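Long-range contacts in neural-cadherin (PDB 3UBF), which mediates calcium-dependent, homophilic cell-cell adhesion and is represented here by three consecutive extracellular cadherin domains: residues Thr249-Gly254 with Ile289-Glu294; Ile9-Ala14 with Lys56-Glu61; Thr125-Leu130 with Val163-Thr168; Ile223-Lys228 with Glu274-Asp279. All blocks are in the same frame, centred on the assembly; numbering follows the deposited sequence.

Interaction 1: residues Thr249-Gly254 with Ile289-Glu294; sequences TLKAQG and IVTATE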
# COMPACT_ATOMS: atom_id res chain seq x y z
N THR A 249 4.84 3.60 -29.97
CA THR A 249 4.02 3.32 -31.15
C THR A 249 2.82 2.48 -30.79
O THR A 249 2.75 1.90 -29.70
CB THR A 249 4.80 2.66 -32.31
OG1 THR A 249 5.36 1.42 -31.88
CG2 THR A 249 5.88 3.59 -32.86
N LEU A 250 1.88 2.43 -31.72
CA LEU A 250 0.57 1.84 -31.50
C LEU A 250 0.11 1.11 -32.75
O LEU A 250 -0.01 1.71 -33.82
CB LEU A 250 -0.43 2.94 -31.15
CG LEU A 250 -1.86 2.53 -30.82
CD1 LEU A 250 -2.38 3.31 -29.63
CD2 LEU A 250 -2.77 2.71 -32.04
N LYS A 251 -0.14 -0.19 -32.62
CA LYS A 251 -0.74 -0.94 -33.72
C LYS A 251 -2.03 -1.62 -33.27
O LYS A 251 -2.19 -1.95 -32.10
CB LYS A 251 0.25 -1.93 -34.34
CG LYS A 251 0.45 -3.22 -33.56
CD LYS A 251 1.32 -4.21 -34.34
CE LYS A 251 1.90 -5.27 -33.41
NZ LYS A 251 2.58 -4.63 -32.23
N ALA A 252 -2.94 -1.82 -34.21
CA ALA A 252 -4.21 -2.47 -33.94
C ALA A 252 -4.09 -3.97 -34.16
O ALA A 252 -3.54 -4.41 -35.17
CB ALA A 252 -5.29 -1.90 -34.82
N GLN A 253 -4.59 -4.75 -33.20
CA GLN A 253 -4.71 -6.19 -33.35
C GLN A 253 -6.10 -6.51 -33.91
O GLN A 253 -7.10 -6.41 -33.20
CB GLN A 253 -4.44 -6.91 -32.03
CG GLN A 253 -3.04 -7.50 -31.89
CD GLN A 253 -1.99 -6.91 -32.85
OE1 GLN A 253 -1.72 -5.70 -32.85
NE2 GLN A 253 -1.39 -7.78 -33.68
N GLY A 254 -6.15 -6.89 -35.18
CA GLY A 254 -7.40 -7.09 -35.87
C GLY A 254 -7.99 -5.76 -36.31
O GLY A 254 -7.31 -4.95 -36.96
N ILE A 289 -1.84 -2.77 -29.42
CA ILE A 289 -0.57 -3.00 -28.76
C ILE A 289 0.22 -1.72 -28.84
O ILE A 289 0.48 -1.19 -29.94
CB ILE A 289 0.22 -4.16 -29.38
CG1 ILE A 289 -0.54 -5.47 -29.20
CG2 ILE A 289 1.59 -4.27 -28.72
CD1 ILE A 289 0.12 -6.67 -29.89
N VAL A 290 0.60 -1.21 -27.67
CA VAL A 290 1.53 -0.10 -27.57
C VAL A 290 2.95 -0.62 -27.39
O VAL A 290 3.21 -1.52 -26.57
CB VAL A 290 1.16 0.88 -26.44
CG1 VAL A 290 2.19 2.03 -26.36
CG2 VAL A 290 -0.26 1.43 -26.65
N THR A 291 3.86 -0.07 -28.18
CA THR A 291 5.27 -0.40 -28.04
C THR A 291 6.04 0.80 -27.52
O THR A 291 5.83 1.92 -27.99
CB THR A 291 5.85 -0.91 -29.36
OG1 THR A 291 5.06 -2.02 -29.80
CG2 THR A 291 7.31 -1.36 -29.20
N ALA A 292 6.89 0.57 -26.51
CA ALA A 292 7.86 1.56 -26.04
C ALA A 292 9.24 1.22 -26.58
O ALA A 292 9.76 0.14 -26.34
CB ALA A 292 7.89 1.61 -24.52
N THR A 293 9.84 2.16 -27.31
CA THR A 293 11.13 1.94 -27.93
C THR A 293 12.14 2.95 -27.44
O THR A 293 11.89 4.15 -27.46
CB THR A 293 11.00 2.01 -29.46
OG1 THR A 293 9.96 1.12 -29.87
CG2 THR A 293 12.30 1.64 -30.15
N GLU A 294 13.28 2.45 -26.98
CA GLU A 294 14.43 3.28 -26.66
C GLU A 294 15.24 3.48 -27.93
O GLU A 294 15.49 2.52 -28.66
CB GLU A 294 15.31 2.61 -25.60
CG GLU A 294 14.71 2.60 -24.21
CD GLU A 294 15.69 2.13 -23.14
OE1 GLU A 294 16.67 1.43 -23.47
OE2 GLU A 294 15.46 2.45 -21.95
O HOH W 1 2.95 -1.67 -31.23

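Interaction 2: residues Ile9-Ala14 with Lys56-Glu61; sequences IEFTEA and KKWDYE. With CA (calcium ion), chain T; ZN (zinc ion), chain B; ZN (zinc ion), chain H.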
# COMPACT_ATOMS: atom_id res chain seq x y z
N ILE A 9 -15.90 -4.89 27.14
CA ILE A 9 -16.44 -3.99 26.14
C ILE A 9 -15.35 -3.61 25.14
O ILE A 9 -14.19 -3.43 25.51
CB ILE A 9 -17.13 -2.78 26.81
CG1 ILE A 9 -18.12 -2.11 25.87
CG2 ILE A 9 -16.10 -1.82 27.41
CD1 ILE A 9 -19.05 -1.11 26.58
N GLU A 10 -15.74 -3.49 23.88
CA GLU A 10 -14.85 -3.22 22.77
C GLU A 10 -15.04 -1.79 22.24
O GLU A 10 -16.16 -1.37 21.94
CB GLU A 10 -15.11 -4.24 21.65
CG GLU A 10 -14.05 -4.34 20.55
CD GLU A 10 -14.39 -5.41 19.52
OE1 GLU A 10 -14.55 -6.60 19.90
OE2 GLU A 10 -14.52 -5.08 18.32
N PHE A 11 -13.94 -1.05 22.14
CA PHE A 11 -13.94 0.26 21.52
C PHE A 11 -12.73 0.42 20.61
O PHE A 11 -11.72 -0.27 20.76
CB PHE A 11 -13.98 1.38 22.57
CG PHE A 11 -15.31 1.53 23.21
CD1 PHE A 11 -15.53 1.06 24.50
CD2 PHE A 11 -16.38 2.11 22.52
CE1 PHE A 11 -16.78 1.17 25.10
CE2 PHE A 11 -17.64 2.23 23.11
CZ PHE A 11 -17.84 1.76 24.41
N THR A 12 -12.83 1.31 19.64
CA THR A 12 -11.70 1.54 18.76
C THR A 12 -10.75 2.51 19.44
O THR A 12 -11.11 3.13 20.43
CB THR A 12 -12.14 2.09 17.40
OG1 THR A 12 -12.69 3.39 17.58
CG2 THR A 12 -13.18 1.16 16.76
N GLU A 13 -9.54 2.60 18.93
CA GLU A 13 -8.60 3.63 19.34
C GLU A 13 -9.25 5.01 19.25
O GLU A 13 -9.16 5.80 20.19
CB GLU A 13 -7.35 3.54 18.46
CG GLU A 13 -6.31 4.58 18.73
CD GLU A 13 -5.04 4.32 17.96
OE1 GLU A 13 -5.05 4.28 16.71
OE2 GLU A 13 -4.00 4.18 18.64
N ALA A 14 -9.95 5.26 18.15
CA ALA A 14 -10.57 6.55 17.87
C ALA A 14 -11.70 6.90 18.84
O ALA A 14 -11.88 8.08 19.16
CB ALA A 14 -11.07 6.60 16.45
N LYS A 56 -6.03 10.06 29.18
CA LYS A 56 -5.10 10.33 28.08
C LYS A 56 -5.74 9.76 26.80
O LYS A 56 -6.29 8.65 26.82
CB LYS A 56 -3.71 9.73 28.34
CG LYS A 56 -2.68 9.93 27.22
CD LYS A 56 -1.23 9.77 27.72
CE LYS A 56 -0.95 8.37 28.27
NZ LYS A 56 0.48 8.17 28.65
N LYS A 57 -5.68 10.54 25.73
CA LYS A 57 -6.07 10.12 24.37
C LYS A 57 -5.55 8.71 24.07
O LYS A 57 -4.34 8.46 24.09
CB LYS A 57 -5.55 11.15 23.35
CG LYS A 57 -5.50 10.71 21.89
CD LYS A 57 -5.44 11.92 20.95
CE LYS A 57 -5.42 11.51 19.48
NZ LYS A 57 -5.82 12.65 18.58
N TRP A 58 -6.47 7.79 23.81
CA TRP A 58 -6.12 6.38 23.59
C TRP A 58 -5.12 6.17 22.47
O TRP A 58 -5.26 6.74 21.38
CB TRP A 58 -7.38 5.56 23.34
CG TRP A 58 -8.23 5.47 24.56
CD1 TRP A 58 -7.98 6.05 25.78
CD2 TRP A 58 -9.47 4.78 24.69
NE1 TRP A 58 -8.99 5.75 26.65
CE2 TRP A 58 -9.92 4.98 26.01
CE3 TRP A 58 -10.25 4.00 23.82
CZ2 TRP A 58 -11.12 4.43 26.48
CZ3 TRP A 58 -11.44 3.47 24.29
CH2 TRP A 58 -11.86 3.68 25.61
N ASP A 59 -4.11 5.36 22.75
CA ASP A 59 -3.08 5.03 21.78
C ASP A 59 -2.78 3.54 21.92
O ASP A 59 -2.12 3.09 22.84
CB ASP A 59 -1.85 5.89 22.03
CG ASP A 59 -0.78 5.70 20.98
OD1 ASP A 59 -0.96 4.87 20.06
OD2 ASP A 59 0.25 6.40 21.09
N TYR A 60 -3.34 2.78 20.98
CA TYR A 60 -3.28 1.32 20.94
C TYR A 60 -1.85 0.79 21.06
O TYR A 60 -1.60 -0.19 21.77
CB TYR A 60 -3.93 0.85 19.64
CG TYR A 60 -3.87 -0.63 19.39
CD1 TYR A 60 -4.89 -1.47 19.81
CD2 TYR A 60 -2.80 -1.19 18.68
CE1 TYR A 60 -4.86 -2.82 19.55
CE2 TYR A 60 -2.75 -2.54 18.42
CZ TYR A 60 -3.79 -3.35 18.86
OH TYR A 60 -3.74 -4.70 18.61
N GLU A 61 -0.93 1.43 20.34
CA GLU A 61 0.48 1.04 20.32
C GLU A 61 1.11 1.18 21.71
O GLU A 61 2.03 0.44 22.04
CB GLU A 61 1.26 1.89 19.31
CG GLU A 61 1.00 1.55 17.84
CD GLU A 61 -0.37 1.98 17.33
OE1 GLU A 61 -1.17 2.58 18.08
OE2 GLU A 61 -0.66 1.71 16.16
CA CA T . -2.08 4.53 17.34
ZN ZN B . -2.31 2.03 15.25
ZN ZN H . 1.24 6.55 19.21
O HOH W 2 -7.26 8.03 20.15
O HOH W 3 -3.04 3.41 15.30
O HOH W 4 0.39 8.20 18.20
O HOH W 5 2.42 5.32 19.75
O HOH W 6 -2.88 6.65 17.52

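Interaction 3: residues Thr125-Leu130 with Val163-Thr168; sequences TPVFTL and VRTRGT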
# COMPACT_ATOMS: atom_id res chain seq x y z
N THR A 125 26.83 0.45 -3.70
CA THR A 125 26.09 1.17 -4.70
C THR A 125 24.62 0.84 -4.52
O THR A 125 24.23 -0.33 -4.58
CB THR A 125 26.58 0.76 -6.09
OG1 THR A 125 27.95 1.18 -6.20
CG2 THR A 125 25.74 1.38 -7.19
N PRO A 126 23.79 1.87 -4.29
CA PRO A 126 22.35 1.69 -4.22
C PRO A 126 21.80 1.43 -5.63
O PRO A 126 22.19 2.11 -6.57
CB PRO A 126 21.86 3.04 -3.68
CG PRO A 126 22.90 4.02 -4.07
CD PRO A 126 24.19 3.28 -4.16
N VAL A 127 20.94 0.43 -5.75
CA VAL A 127 20.40 0.05 -7.05
C VAL A 127 18.89 0.23 -7.08
O VAL A 127 18.28 0.32 -8.15
CB VAL A 127 20.74 -1.41 -7.41
CG1 VAL A 127 22.25 -1.59 -7.48
CG2 VAL A 127 20.13 -2.36 -6.39
N PHE A 128 18.28 0.28 -5.90
CA PHE A 128 16.83 0.45 -5.80
C PHE A 128 16.45 0.70 -4.36
O PHE A 128 17.12 0.22 -3.44
CB PHE A 128 16.34 -0.93 -6.23
CG PHE A 128 14.86 -1.02 -6.45
CD1 PHE A 128 14.30 -0.61 -7.66
CD2 PHE A 128 14.03 -1.53 -5.47
CE1 PHE A 128 12.93 -0.69 -7.88
CE2 PHE A 128 12.67 -1.64 -5.68
CZ PHE A 128 12.11 -1.21 -6.89
N THR A 129 15.36 1.42 -4.17
CA THR A 129 14.87 1.78 -2.85
C THR A 129 13.48 1.17 -2.67
O THR A 129 12.51 1.64 -3.28
CB THR A 129 14.79 3.31 -2.69
OG1 THR A 129 16.08 3.87 -2.97
CG2 THR A 129 14.38 3.70 -1.28
N LEU A 130 13.40 0.13 -1.85
CA LEU A 130 12.12 -0.42 -1.46
C LEU A 130 11.34 0.63 -0.69
O LEU A 130 11.90 1.29 0.19
CB LEU A 130 12.31 -1.65 -0.58
CG LEU A 130 13.15 -2.78 -1.18
CD1 LEU A 130 13.41 -3.79 -0.08
CD2 LEU A 130 12.45 -3.42 -2.40
N VAL A 163 18.55 -0.82 -1.52
CA VAL A 163 19.22 -2.05 -1.89
C VAL A 163 20.57 -1.66 -2.45
O VAL A 163 20.64 -0.86 -3.39
CB VAL A 163 18.41 -2.85 -2.94
CG1 VAL A 163 19.12 -4.15 -3.28
CG2 VAL A 163 16.99 -3.14 -2.42
N ARG A 164 21.63 -2.22 -1.87
CA ARG A 164 23.00 -1.84 -2.18
C ARG A 164 23.87 -3.04 -2.57
O ARG A 164 23.75 -4.11 -1.97
CB ARG A 164 23.63 -1.14 -0.98
CG ARG A 164 23.11 0.25 -0.72
CD ARG A 164 23.85 0.86 0.45
NE ARG A 164 23.45 2.24 0.72
CZ ARG A 164 22.62 2.62 1.69
NH1 ARG A 164 22.05 1.72 2.50
NH2 ARG A 164 22.34 3.90 1.84
N THR A 165 24.73 -2.85 -3.57
CA THR A 165 25.63 -3.89 -4.01
C THR A 165 26.63 -4.21 -2.92
O THR A 165 27.04 -3.32 -2.16
CB THR A 165 26.43 -3.46 -5.26
OG1 THR A 165 27.23 -2.31 -4.97
CG2 THR A 165 25.52 -3.12 -6.41
N ARG A 166 27.03 -5.47 -2.82
CA ARG A 166 28.19 -5.77 -1.99
C ARG A 166 29.23 -6.55 -2.79
O ARG A 166 28.91 -7.13 -3.84
CB ARG A 166 27.81 -6.44 -0.66
CG ARG A 166 27.31 -7.84 -0.77
CD ARG A 166 26.74 -8.37 0.55
NE ARG A 166 27.77 -8.74 1.52
CZ ARG A 166 28.33 -9.95 1.58
NH1 ARG A 166 27.99 -10.90 0.72
NH2 ARG A 166 29.24 -10.21 2.51
N GLY A 167 30.47 -6.54 -2.30
CA GLY A 167 31.58 -7.20 -2.97
C GLY A 167 32.14 -6.37 -4.10
O GLY A 167 31.51 -5.39 -4.53
N THR A 168 33.32 -6.75 -4.60
CA THR A 168 34.00 -5.98 -5.64
C THR A 168 33.92 -6.62 -7.02
O THR A 168 34.33 -6.00 -8.01
CB THR A 168 35.49 -5.75 -5.32
OG1 THR A 168 36.14 -7.02 -5.22
CG2 THR A 168 35.68 -4.97 -4.01

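Interaction 4: residues Ile223-Lys228 with Glu274-Asp279; sequences IPENQK and ELDFED. With ZN (zinc ion), chain O.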
# COMPACT_ATOMS: atom_id res chain seq x y z
N ILE A 223 -14.55 4.30 -23.33
CA ILE A 223 -14.93 5.61 -23.84
C ILE A 223 -16.31 5.62 -24.49
O ILE A 223 -16.69 4.66 -25.16
CB ILE A 223 -13.86 6.19 -24.78
CG1 ILE A 223 -13.58 5.25 -25.96
CG2 ILE A 223 -12.58 6.50 -23.96
CD1 ILE A 223 -12.88 5.90 -27.12
N PRO A 224 -17.07 6.71 -24.26
CA PRO A 224 -18.35 6.83 -24.93
C PRO A 224 -18.19 7.02 -26.43
O PRO A 224 -17.14 7.48 -26.91
CB PRO A 224 -18.97 8.08 -24.29
CG PRO A 224 -17.87 8.80 -23.65
CD PRO A 224 -16.87 7.76 -23.25
N GLU A 225 -19.23 6.65 -27.14
CA GLU A 225 -19.35 6.77 -28.57
C GLU A 225 -19.07 8.19 -29.06
O GLU A 225 -18.56 8.38 -30.17
CB GLU A 225 -20.78 6.37 -28.95
CG GLU A 225 -21.07 6.26 -30.42
CD GLU A 225 -22.55 6.21 -30.69
OE1 GLU A 225 -23.30 6.70 -29.82
OE2 GLU A 225 -22.97 5.71 -31.75
N ASN A 226 -19.42 9.18 -28.23
CA ASN A 226 -19.32 10.58 -28.63
C ASN A 226 -18.03 11.27 -28.19
O ASN A 226 -17.96 12.51 -28.21
CB ASN A 226 -20.57 11.36 -28.18
CG ASN A 226 -20.55 11.72 -26.68
OD1 ASN A 226 -19.94 11.04 -25.85
ND2 ASN A 226 -21.24 12.81 -26.35
N GLN A 227 -17.03 10.49 -27.78
CA GLN A 227 -15.70 11.01 -27.47
C GLN A 227 -15.25 11.95 -28.60
O GLN A 227 -15.38 11.60 -29.78
CB GLN A 227 -14.71 9.85 -27.30
CG GLN A 227 -13.32 10.22 -26.80
CD GLN A 227 -13.26 10.47 -25.30
OE1 GLN A 227 -13.99 9.86 -24.51
NE2 GLN A 227 -12.36 11.38 -24.89
N LYS A 228 -14.78 13.14 -28.24
CA LYS A 228 -14.43 14.15 -29.24
C LYS A 228 -13.16 13.75 -30.00
O LYS A 228 -12.20 13.27 -29.39
CB LYS A 228 -14.29 15.55 -28.62
N GLU A 274 -14.13 9.56 -35.81
CA GLU A 274 -15.44 9.56 -35.15
C GLU A 274 -15.90 8.12 -34.93
O GLU A 274 -15.52 7.22 -35.67
CB GLU A 274 -16.48 10.33 -35.98
N LEU A 275 -16.70 7.91 -33.89
CA LEU A 275 -17.15 6.57 -33.53
C LEU A 275 -18.66 6.39 -33.67
O LEU A 275 -19.45 7.29 -33.33
CB LEU A 275 -16.73 6.25 -32.09
CG LEU A 275 -15.24 6.13 -31.78
CD1 LEU A 275 -15.03 6.18 -30.29
CD2 LEU A 275 -14.62 4.86 -32.39
N ASP A 276 -19.05 5.23 -34.18
CA ASP A 276 -20.46 4.85 -34.23
C ASP A 276 -20.64 3.49 -33.55
O ASP A 276 -20.03 2.49 -33.95
CB ASP A 276 -20.97 4.83 -35.68
CG ASP A 276 -22.48 5.00 -35.79
OD1 ASP A 276 -23.19 4.84 -34.76
OD2 ASP A 276 -22.96 5.30 -36.90
N PHE A 277 -21.45 3.47 -32.49
CA PHE A 277 -21.72 2.25 -31.73
C PHE A 277 -22.68 1.34 -32.48
O PHE A 277 -22.58 0.12 -32.40
CB PHE A 277 -22.27 2.58 -30.34
CG PHE A 277 -22.39 1.40 -29.43
CD1 PHE A 277 -21.30 0.96 -28.69
CD2 PHE A 277 -23.60 0.73 -29.29
CE1 PHE A 277 -21.41 -0.13 -27.83
CE2 PHE A 277 -23.72 -0.36 -28.43
CZ PHE A 277 -22.62 -0.79 -27.69
N GLU A 278 -23.61 1.96 -33.20
CA GLU A 278 -24.60 1.25 -34.00
C GLU A 278 -24.05 0.86 -35.37
O GLU A 278 -24.72 0.15 -36.13
CB GLU A 278 -25.88 2.09 -34.14
CG GLU A 278 -26.76 2.13 -32.90
CD GLU A 278 -26.55 3.37 -32.03
OE1 GLU A 278 -27.48 4.20 -31.95
OE2 GLU A 278 -25.47 3.53 -31.41
N ASP A 279 -22.84 1.32 -35.70
CA ASP A 279 -22.17 0.88 -36.92
C ASP A 279 -21.32 -0.35 -36.61
O ASP A 279 -20.22 -0.24 -36.09
CB ASP A 279 -21.32 2.01 -37.55
CG ASP A 279 -20.48 1.54 -38.74
OD1 ASP A 279 -20.74 0.44 -39.28
OD2 ASP A 279 -19.55 2.28 -39.15
ZN ZN O . -25.21 5.77 -30.66
O HOH W 7 -16.60 9.80 -31.84
O HOH W 8 -24.57 6.82 -32.65

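Interaction 1: residues Thr249-Gly254 with Ile289-Glu294
Thr249 pairs with Thr291, and Lys251 with Ile289, through reciprocal backbone hydrogen bonds, the signature of antiparallel strands 246-253 and 285-294 in one sheet of a cadherin beta sandwich. Thr291 N donates to Thr249 O at 2.7 Å, and Ile289 N to Lys251 O at 2.8 Å. Leu250 and Val290 form the non-hydrogen-bonded pair between them. The strands are antiparallel with a marked twist, 154° between their short axes.

A water adds a second polar layer on the face carrying Thr249, Lys251, Ile289 and Thr291. It accepts from Lys251 NZ at 3.1 Å, donates to Ile289 O at 2.8 Å, and is hydrogen-bonded to Thr291 OG1 at 2.6 Å. Ile289 O is therefore gripped twice, by this water and by Lys251 N. Thr291 OG1 also bonds to Ser302 on the adjoining strand 300-310. A bend at the end of the lysine chain (chi4 -52°) brings NZ alongside the isoleucine, 3.7 Å from Ile289 CG2, while Gln253 CG approaches Ile289 CD1 at 3.8 Å. An alanine in place of Ile289 would probably open a gap beside Gln253 CG and the end of the Lys251 chain, leaving both less closely packed.

The other face looks into the sandwich, where Leu250 and Val290 both touch Ile262; across the strands, Leu250 CD1 lies 4.1 Å from Val290 CG2.

Interaction 2: residues Ile9-Ala14 with Lys56-Glu61
Glu13, just past the end of strand 3-12, and Trp58, in the loop leading from strand 51-54 to strand 68-76, mark the nearest backbone approach, with CA atoms 5.6 Å apart and no strand pairing. A water spans this gap, donating to Glu13 O at 2.9 Å and to Trp58 O at 2.7 Å. With CG anti to the backbone N (chi1 178°) and the chain extended beyond it, Glu13 carries its carboxylate across to the Asp59-Tyr60-Glu61 stretch, which matches the DXE calcium-binding motif of cadherin repeats. There Glu13 OE2 accepts from Tyr60 N at 2.8 Å, on its anti side and 29° out of the carboxylate plane, while also binding the calcium ion.

The calcium is held as well by Glu61 OE1 at 2.3 Å; Asp138 from the following domain is a further ligand, and Asp59 also lines the site. Glu61 OE2 binds one zinc ion together with Asp98 and Asp136; Asp59 OD2 binds another at 2.1 Å, shared with Asp138.

Behind the metals, Trp58 presents its ring edge to the strand: Phe11 CB lies in the ring plane, 3.7 Å from Trp58 CZ3, and Thr12 O is at the same edge. Trp58 NE1 bonds to Trp43 O. An alanine in place of Trp58 would probably open a gap beside Phe11 and leave Trp43 O without this donor.

Glu13 OE2 and Glu61 OE1 are only 3.3 Å apart, two acceptors tolerated because both bind calcium; without cations, the gathered carboxylates would probably repel one another and weaken this interdomain junction.

Interaction 3: residues Thr125-Leu130 with Val163-Thr168
Thr125 and Thr165 are joined twice by hydrogen bonds. Thr165 N donates to Thr125 O at 2.8 Å, and Thr125 N donates to the side-chain oxygen Thr165 OG1 at 3.1 Å. A chi1 of 61° places that hydroxyl between the threonine's own backbone N and carbonyl carbon, facing the amide across from it; Thr125 OG1 bonds instead to Pro122 O. Further along, Val127 N reaches Val163 O at 2.7 Å, and Val163 N donates to Phe128 O at 2.6 Å. Val163 is thus bonded to two successive residues opposite it, the evidence for a beta bulge that shifts the register by one after the Pro126-Arg164 pair.

These bonds join strands 126-133 and 162-165, central neighbours in a four-stranded antiparallel sheet of the middle cadherin domain's beta sandwich. The short axes stand at 167°.

Apolar contacts gather on the face turned to the opposing sheet. Val163 makes contact through both methyls: Val163 CG1 lies 3.7 Å from Val127 CG2, and Val163 CG2 is 4.1 Å from Leu130 CG. Val127 CG1 also meets Thr165 CG2 at 3.8 Å. Phe128 and Val163 reach across to Leu203, and Val127 to Ile205.

On the other face the contact is aliphatic and more exposed, Arg164 CG lying 3.9 Å from Pro126 CA while the extended arginine chain carries NH1 to a hydrogen bond with Asp157.

Interaction 4: residues Ile223-Lys228 with Glu274-Asp279
Glu225 lies opposite Leu275, their CA atoms 5.4 Å apart, where a type I beta turn from Pro224 to Gln227 ends strand 219-224 and meets the irregular segment 274-279. This corner corresponds to the calcium-binding end of a cadherin repeat, with Asp276-Phe277-Glu278 matching the DXE motif; the ion modelled is zinc. One water ties the backbones together, accepting from Leu275 N at 2.8 Å and donating to Glu225 O and Gln227 O.

Glu225 does most of the bridging. An outstretched chain (chi1 -173°) carries its carboxylate to the zinc and to Phe277 N. Glu225 OE2 accepts from Phe277 N at 2.8 Å in a nearly straight bond (170° at the hydrogen), approached on the anti side and 34° out of the carboxylate plane. Both oxygens chelate the zinc, OE1 at 2.3 Å and OE2 at 2.5 Å, and Glu278 and Asp311 complete the protein ligands. Close by, Asp276 OD1 takes a weak bond from Glu278 N.

Beneath the site, Leu275 crosses Ile223 at about a right angle, with Leu275 CD1 packed 3.8 Å from Ile223 CD1.

Along the chain, interaction 2 closes first, in the first domain of the fragment, and interaction 3 follows in the second; interactions 1 and 4 then alternate their segments within the third. This last pair shares one mixed sheet: strand 219-224 lies at one outer edge and strand 246-253 at the other, and the contact centres are 22 Å apart. Interaction 3 belongs instead to an antiparallel sheet of the middle domain, its centre 41 Å from that of interaction 2. Interactions 2 and 4 use equivalent corners of the first and third repeats, yet their centres stand 54 Å apart. This three-domain fragment combines strand pairing inside domains with metal-bound domain ends, one joined to the next domain through Asp138.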